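Local coordinates for protein homospermidine synthase (Legionella pneumophila subsp. pneumophila str. Philadelphia 1, PDB 2PH5) that binds NAD and probably catalyses the NAD-dependent synthesis of the polyamine homospermidine from putrescine, at residues N193-T197 and L198-V202; H249-H252 and D253-S256; A370-Y373 and G374-S378. All blocks are in the same frame, centred on the assembly; numbering follows the deposited sequence.

Contact 1. Residues N193-T197 and L198-V202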
loop_
_atom_site.group_PDB
_atom_site.type_symbol
_atom_site.label_atom_id
_atom_site.label_comp_id
_atom_site.label_asym_id
_atom_site.label_seq_id
_atom_site.Cartn_x
_atom_site.Cartn_y
_atom_site.Cartn_z
ATOM N N ASN A 193 -4.918 19.491 33.815
ATOM C CA ASN A 193 -4.080 20.604 34.238
ATOM C C ASN A 193 -2.595 20.307 34.044
ATOM O O ASN A 193 -1.842 21.171 33.597
ATOM C CB ASN A 193 -4.386 20.943 35.695
ATOM C CG ASN A 193 -3.329 21.814 36.321
ATOM O OD1 ASN A 193 -2.355 21.311 36.892
ATOM N ND2 ASN A 193 -3.499 23.132 36.210
ATOM N N LEU A 194 -2.180 19.089 34.388
ATOM C CA LEU A 194 -0.793 18.671 34.218
ATOM C C LEU A 194 -0.449 18.662 32.736
ATOM O O LEU A 194 0.662 19.012 32.349
ATOM C CB LEU A 194 -0.567 17.270 34.791
ATOM C CG LEU A 194 0.782 16.634 34.419
ATOM C CD1 LEU A 194 1.909 17.465 34.984
ATOM C CD2 LEU A 194 0.857 15.215 34.937
ATOM N N ALA A 195 -1.404 18.266 31.900
ATOM C CA ALA A 195 -1.150 18.227 30.462
ATOM C C ALA A 195 -0.912 19.631 29.929
ATOM O O ALA A 195 0.002 19.860 29.138
ATOM C CB ALA A 195 -2.323 17.576 29.731
HETATM N N MSE A 196 -1.738 20.571 30.368
HETATM C CA MSE A 196 -1.610 21.945 29.921
HETATM C C MSE A 196 -0.340 22.606 30.455
HETATM O O MSE A 196 0.379 23.271 29.711
HETATM C CB MSE A 196 -2.823 22.749 30.360
HETATM C CG MSE A 196 -2.742 24.210 29.973
HETATM SE SE MSE A 196 -4.014 25.265 30.968
HETATM C CE MSE A 196 -2.900 25.563 32.529
ATOM N N THR A 197 -0.062 22.422 31.742
ATOM C CA THR A 197 1.123 23.013 32.344
ATOM C C THR A 197 2.393 22.496 31.669
ATOM O O THR A 197 3.429 23.161 31.694
ATOM C CB THR A 197 1.158 22.762 33.890
ATOM O OG1 THR A 197 2.389 23.245 34.438
ATOM C CG2 THR A 197 1.013 21.298 34.208
ATOM N N LEU A 198 2.305 21.322 31.045
ATOM C CA LEU A 198 3.446 20.738 30.334
ATOM C C LEU A 198 3.533 21.141 28.856
ATOM O O LEU A 198 4.475 20.759 28.166
ATOM C CB LEU A 198 3.421 19.211 30.446
ATOM C CG LEU A 198 4.154 18.615 31.650
ATOM C CD1 LEU A 198 3.969 19.493 32.879
ATOM C CD2 LEU A 198 3.638 17.217 31.897
ATOM N N GLY A 199 2.551 21.897 28.368
ATOM C CA GLY A 199 2.585 22.350 26.982
ATOM C C GLY A 199 2.170 21.365 25.903
ATOM O O GLY A 199 2.460 21.558 24.719
ATOM N N ILE A 200 1.486 20.307 26.316
ATOM C CA ILE A 200 1.017 19.294 25.397
ATOM C C ILE A 200 -0.026 19.890 24.478
ATOM O O ILE A 200 -1.098 20.300 24.925
ATOM C CB ILE A 200 0.381 18.129 26.142
ATOM C CG1 ILE A 200 1.337 17.630 27.228
ATOM C CG2 ILE A 200 0.057 17.010 25.167
ATOM C CD1 ILE A 200 2.670 17.151 26.698
ATOM N N LYS A 201 0.291 19.936 23.191
ATOM C CA LYS A 201 -0.625 20.484 22.202
ATOM C C LYS A 201 -1.354 19.382 21.442
ATOM O O LYS A 201 -2.468 19.582 20.959
ATOM C CB LYS A 201 0.141 21.361 21.212
ATOM C CG LYS A 201 0.724 22.623 21.812
ATOM C CD LYS A 201 1.559 23.355 20.775
ATOM C CE LYS A 201 2.013 24.707 21.270
ATOM N NZ LYS A 201 2.604 25.472 20.141
ATOM N N VAL A 202 -0.722 18.218 21.341
ATOM C CA VAL A 202 -1.319 17.104 20.626
ATOM C C VAL A 202 -0.790 15.751 21.104
ATOM O O VAL A 202 0.405 15.588 21.369
ATOM C CB VAL A 202 -1.093 17.257 19.088
ATOM C CG1 VAL A 202 0.361 17.546 18.805
ATOM C CG2 VAL A 202 -1.530 15.997 18.344
#
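Leu194 and Leu198 meet at their branches: CD1 of Leu194 lies 3.5 Å from CD2 of Leu198 and almost as near its CD1, the two side chains crossing at a slant. Leu198 also folds back over the last turn of the helix, so that its CB and both methyls rest on the carbonyl oxygen of Leu194, with CD1 of Leu198 3.4 Å from Leu194 O. Further round the turn, Ile200 CG1 sits 3.2 Å from Ala195 O and 4.4 Å from Ala195 CB. With chi1 at -52°, CG1 of Ile200 stays beside its own backbone N, which keeps it over the same carbonyl that this N binds.

The backbone behind these side chains is a Schellman motif. Gly199 leaves the helix with a positive phi of 79°, and two amides turn back: Ile200 N to Ala195 O at 3.2 Å and Gly199 N to Met196 O at 2.9 Å. Leu198 N makes only weak bonds, to the carbonyls of Leu194 and Ala195.

Further out, Leu194 packs on Leu171 and Leu172 of helix 158-176, while Ile200 touches Leu363 and gives its carbonyl to Tyr313 OH. Beyond the turn, Lys201 and Val202 both face Met364 in a classic beta bulge, where strand 202-213 begins.

The Ala195-Ile200 pair is the apolar contact expected across a Schellman turn. Chemically, Ala195 O and Met196 O are each bonded by an amide of the turn and Leu194 O has a weak bond, while aliphatic carbon covers Leu194 O and Ala195 O as the chain passes from helix to sheet.

Contact 2. Residues H249-H252 and D253-S256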
loop_
_atom_site.group_PDB
_atom_site.type_symbol
_atom_site.label_atom_id
_atom_site.label_comp_id
_atom_site.label_asym_id
_atom_site.label_seq_id
_atom_site.Cartn_x
_atom_site.Cartn_y
_atom_site.Cartn_z
ATOM N N HIS A 249 -5.849 26.187 12.286
ATOM C CA HIS A 249 -6.287 25.934 10.906
ATOM C C HIS A 249 -7.530 25.047 10.878
ATOM O O HIS A 249 -7.680 24.159 11.709
ATOM C CB HIS A 249 -5.153 25.258 10.137
ATOM C CG HIS A 249 -3.927 26.105 10.005
ATOM N ND1 HIS A 249 -3.749 26.997 8.969
ATOM C CD2 HIS A 249 -2.828 26.214 10.789
ATOM C CE1 HIS A 249 -2.592 27.616 9.120
ATOM N NE2 HIS A 249 -2.013 27.160 10.216
ATOM N N TRP A 250 -8.427 25.278 9.930
ATOM C CA TRP A 250 -9.636 24.459 9.863
ATOM C C TRP A 250 -9.640 23.640 8.571
ATOM O O TRP A 250 -9.685 24.197 7.479
ATOM C CB TRP A 250 -10.875 25.358 9.965
ATOM C CG TRP A 250 -12.163 24.613 9.929
ATOM C CD1 TRP A 250 -12.973 24.426 8.844
ATOM C CD2 TRP A 250 -12.769 23.895 11.010
ATOM N NE1 TRP A 250 -14.044 23.634 9.181
ATOM C CE2 TRP A 250 -13.943 23.293 10.504
ATOM C CE3 TRP A 250 -12.433 23.699 12.358
ATOM C CZ2 TRP A 250 -14.787 22.507 11.296
ATOM C CZ3 TRP A 250 -13.272 22.915 13.149
ATOM C CH2 TRP A 250 -14.436 22.328 12.612
ATOM N N PRO A 251 -9.588 22.300 8.683
ATOM C CA PRO A 251 -9.579 21.430 7.500
ATOM C C PRO A 251 -10.711 21.757 6.528
ATOM O O PRO A 251 -11.850 21.943 6.942
ATOM C CB PRO A 251 -9.719 20.027 8.100
ATOM C CG PRO A 251 -9.152 20.170 9.482
ATOM C CD PRO A 251 -9.709 21.501 9.916
ATOM N N HIS A 252 -10.394 21.823 5.238
ATOM C CA HIS A 252 -11.396 22.138 4.223
ATOM C C HIS A 252 -12.586 21.184 4.240
ATOM O O HIS A 252 -13.729 21.606 4.060
ATOM C CB HIS A 252 -10.763 22.118 2.826
ATOM C CG HIS A 252 -10.118 20.812 2.475
ATOM N ND1 HIS A 252 -8.961 20.368 3.080
ATOM C CD2 HIS A 252 -10.492 19.835 1.616
ATOM C CE1 HIS A 252 -8.652 19.172 2.609
ATOM N NE2 HIS A 252 -9.565 18.825 1.720
ATOM N N ASP A 253 -12.305 19.899 4.452
ATOM C CA ASP A 253 -13.339 18.863 4.472
ATOM C C ASP A 253 -13.775 18.445 5.879
ATOM O O ASP A 253 -14.191 17.307 6.103
ATOM C CB ASP A 253 -12.855 17.634 3.689
ATOM C CG ASP A 253 -11.407 17.261 4.003
ATOM O OD1 ASP A 253 -10.856 17.776 4.999
ATOM O OD2 ASP A 253 -10.823 16.443 3.254
ATOM N N ALA A 254 -13.695 19.382 6.817
ATOM C CA ALA A 254 -14.073 19.112 8.197
ATOM C C ALA A 254 -15.453 19.645 8.558
ATOM O O ALA A 254 -15.974 20.552 7.911
ATOM C CB ALA A 254 -13.038 19.696 9.141
ATOM N N TYR A 255 -16.030 19.060 9.602
ATOM C CA TYR A 255 -17.338 19.447 10.099
ATOM C C TYR A 255 -17.540 18.942 11.531
ATOM O O TYR A 255 -16.898 17.981 11.968
ATOM C CB TYR A 255 -18.447 18.895 9.199
ATOM C CG TYR A 255 -18.482 17.386 9.106
ATOM C CD1 TYR A 255 -17.577 16.697 8.297
ATOM C CD2 TYR A 255 -19.422 16.644 9.831
ATOM C CE1 TYR A 255 -17.609 15.304 8.208
ATOM C CE2 TYR A 255 -19.463 15.252 9.752
ATOM C CZ TYR A 255 -18.552 14.591 8.935
ATOM O OH TYR A 255 -18.584 13.220 8.834
ATOM N N SER A 256 -18.435 19.604 12.255
ATOM C CA SER A 256 -18.731 19.239 13.630
ATOM C C SER A 256 -20.211 18.963 13.805
ATOM O O SER A 256 -21.023 19.343 12.967
ATOM C CB SER A 256 -18.312 20.356 14.585
ATOM O OG SER A 256 -16.929 20.290 14.868
#
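His252 and Asp253 stack at the tip of a type I beta turn that runs from Pro251 to Ala254 and leads into edge strand 254-255 of a small antiparallel sheet. The imidazole and the carboxylate run alongside each other in the same direction, their planes 25° apart. Asp253 CG stands 3.3 Å above the ring plane, displaced toward the rim, and Asp253 CB adds a CH-pi contact 4.2 Å from the ring centroid. Both side chains put CG between the backbone N and the carbonyl carbon (chi1 58° for His252, 44° for Asp253), and these torsions, together with the turn, bring both groups to the same side. Although His252 NE2 and Asp253 OD2 are 3.1 Å apart, the angle is wrong for a hydrogen bond; the carboxylate instead forms a salt bridge through OD1 with Arg470. Glu474 OE1 of the second subunit is a like charge close to Asp253 OD2, probably offset by Arg470, and Glu474 also packs on His252, placing the turn at the dimer interface.

A second cluster bridges the two arms. The Trp250 indole is covered on one face by Pro251 CD and Ala254 CB, the latter 3.7 Å above the plane, both toward the rim. Ala254 CB sits in the corner between the indole face and the proline ring, 3.5 Å from Pro251 CB. Trp243 meets Trp250 edge-to-face.

The turn is closed by Ala254 N bonding Pro251 O at 3.2 Å. Farther along, Ser256 OG reaches the indole at its edge, in the ring plane, 3.9 Å from Trp250 CH2.

Contact 3. Residues A370-Y373 and G374-S378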
loop_
_atom_site.group_PDB
_atom_site.type_symbol
_atom_site.label_atom_id
_atom_site.label_comp_id
_atom_site.label_asym_id
_atom_site.label_seq_id
_atom_site.Cartn_x
_atom_site.Cartn_y
_atom_site.Cartn_z
ATOM N N ALA A 370 9.332 15.920 21.472
ATOM C CA ALA A 370 8.248 14.946 21.394
ATOM C C ALA A 370 8.632 13.740 22.238
ATOM O O ALA A 370 9.792 13.333 22.267
ATOM C CB ALA A 370 8.002 14.528 19.954
ATOM N N TYR A 371 7.646 13.172 22.920
ATOM C CA TYR A 371 7.855 12.021 23.794
ATOM C C TYR A 371 6.925 10.868 23.419
ATOM O O TYR A 371 5.718 11.058 23.243
ATOM C CB TYR A 371 7.585 12.431 25.235
ATOM C CG TYR A 371 7.960 11.388 26.256
ATOM C CD1 TYR A 371 9.293 11.181 26.612
ATOM C CD2 TYR A 371 6.981 10.630 26.895
ATOM C CE1 TYR A 371 9.648 10.254 27.581
ATOM C CE2 TYR A 371 7.322 9.700 27.864
ATOM C CZ TYR A 371 8.658 9.518 28.203
ATOM O OH TYR A 371 8.992 8.599 29.169
ATOM N N TRP A 372 7.492 9.673 23.311
ATOM C CA TRP A 372 6.716 8.486 22.976
ATOM C C TRP A 372 6.916 7.443 24.060
ATOM O O TRP A 372 8.046 7.043 24.345
ATOM C CB TRP A 372 7.171 7.895 21.647
ATOM C CG TRP A 372 6.305 6.787 21.133
ATOM C CD1 TRP A 372 5.306 6.889 20.198
ATOM C CD2 TRP A 372 6.382 5.397 21.484
ATOM N NE1 TRP A 372 4.767 5.649 19.943
ATOM C CE2 TRP A 372 5.408 4.718 20.717
ATOM C CE3 TRP A 372 7.178 4.658 22.371
ATOM C CZ2 TRP A 372 5.211 3.338 20.810
ATOM C CZ3 TRP A 372 6.984 3.284 22.466
ATOM C CH2 TRP A 372 6.006 2.636 21.686
ATOM N N TYR A 373 5.816 7.009 24.661
ATOM C CA TYR A 373 5.868 5.999 25.700
ATOM C C TYR A 373 4.935 4.874 25.286
ATOM O O TYR A 373 3.786 5.123 24.940
ATOM C CB TYR A 373 5.428 6.589 27.037
ATOM C CG TYR A 373 5.563 5.622 28.176
ATOM C CD1 TYR A 373 4.582 4.670 28.421
ATOM C CD2 TYR A 373 6.693 5.634 28.995
ATOM C CE1 TYR A 373 4.717 3.757 29.448
ATOM C CE2 TYR A 373 6.843 4.717 30.034
ATOM C CZ TYR A 373 5.848 3.784 30.255
ATOM O OH TYR A 373 5.942 2.886 31.297
ATOM N N GLY A 374 5.438 3.642 25.306
ATOM C CA GLY A 374 4.618 2.514 24.912
ATOM C C GLY A 374 5.295 1.155 24.963
ATOM O O GLY A 374 6.331 0.976 25.609
ATOM N N SER A 375 4.691 0.196 24.268
ATOM C CA SER A 375 5.185 -1.172 24.225
ATOM C C SER A 375 5.696 -1.598 22.863
ATOM O O SER A 375 5.036 -1.393 21.851
ATOM C CB SER A 375 4.078 -2.137 24.654
ATOM O OG SER A 375 4.289 -3.432 24.121
ATOM N N THR A 376 6.887 -2.185 22.848
ATOM C CA THR A 376 7.474 -2.684 21.619
ATOM C C THR A 376 7.651 -4.167 21.870
ATOM O O THR A 376 8.609 -4.580 22.518
ATOM C CB THR A 376 8.837 -2.070 21.339
ATOM O OG1 THR A 376 8.724 -0.644 21.328
ATOM C CG2 THR A 376 9.355 -2.543 19.984
ATOM N N LEU A 377 6.703 -4.959 21.383
ATOM C CA LEU A 377 6.734 -6.406 21.562
ATOM C C LEU A 377 6.948 -7.104 20.226
ATOM O O LEU A 377 6.247 -6.829 19.255
ATOM C CB LEU A 377 5.416 -6.895 22.181
ATOM C CG LEU A 377 5.232 -8.417 22.297
ATOM C CD1 LEU A 377 6.235 -8.962 23.300
ATOM C CD2 LEU A 377 3.803 -8.765 22.727
ATOM N N SER A 378 7.923 -8.004 20.180
ATOM C CA SER A 378 8.204 -8.747 18.964
ATOM C C SER A 378 7.447 -10.056 19.038
ATOM O O SER A 378 7.041 -10.489 20.123
ATOM C CB SER A 378 9.691 -9.048 18.844
ATOM O OG SER A 378 10.085 -9.973 19.843
#
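Trp372 brings the CZ3 and CH2 corner of its indole up against Gly374, two residues further down the same strand. Its CG is turned away from the backbone N (chi1 -172°), and with chi2 at 98° the benzo end swings forward along the chain. CZ3 of Trp372 comes 3.3 Å from Gly374 N, and CH2 of Trp372 is 3.5 Å from Gly374 CA. The same CH2 is 3.8 Å from Ser375 N and, more loosely, 4.3 Å from Thr376 OG1. Gly374 is the position between Trp372 and Thr376 on this side of the strand, and the ring end occupies the place beside it.

Tyr373 shares the trans first torsion but leaves the strand on the other side, as neighbouring strand residues do. Its CB and the near rim of its ring stay against the peptide, with CD1 of Tyr373 3.4 Å from Gly374 N. Gly374 is almost completely stretched out, and having no side chain it leaves room for the corner of the indole. The axes of the two short segments, 370-373 and 374-378, make 57°, so the strand bends or twists here.

Strand 370-378 is the second arm of a beta hairpin with strand 352-364 and pairs with strand 436-442 along its other edge. Trp372 NE1 makes a weak bond to Ala206 O, Thr376 OG1 is bound by Glu358, and Ser375 OG has both Gln395 and Leu434 O as partners.

What passes between the two halves is therefore van der Waals contact of aromatic carbon on peptide. Ser375 OG and Thr376 OG1 find their polar partners on other elements; the Trp372 ring is probably placed by its torsions and the fit at Gly374, with its weak N-H bond adding to them, whereas Tyr373 packs on helix 158-176.

How the contacts relate
All three contacts belong to the part of the chain related to the saccharopine dehydrogenase C-terminal domain, and they follow one another along the chain without touching. Contacts 1 and 3 are neighbours, about 7 Å between nearest atoms and 20 Å between centres, and strand 352-364 joins them: it receives the chain leaving contact 1 on one edge and pairs with contact 3 on the other. Contact 2 lies apart at the subunit interface, with its centre 24 Å from contact 1 and 30 Å from contact 3. In contact 3 the Ser375 side chain is about 11 Å from NAD and about 8 Å from that of Ala158, an NAD-binding residue, while contacts 1 and 2 lie away from the NAD site.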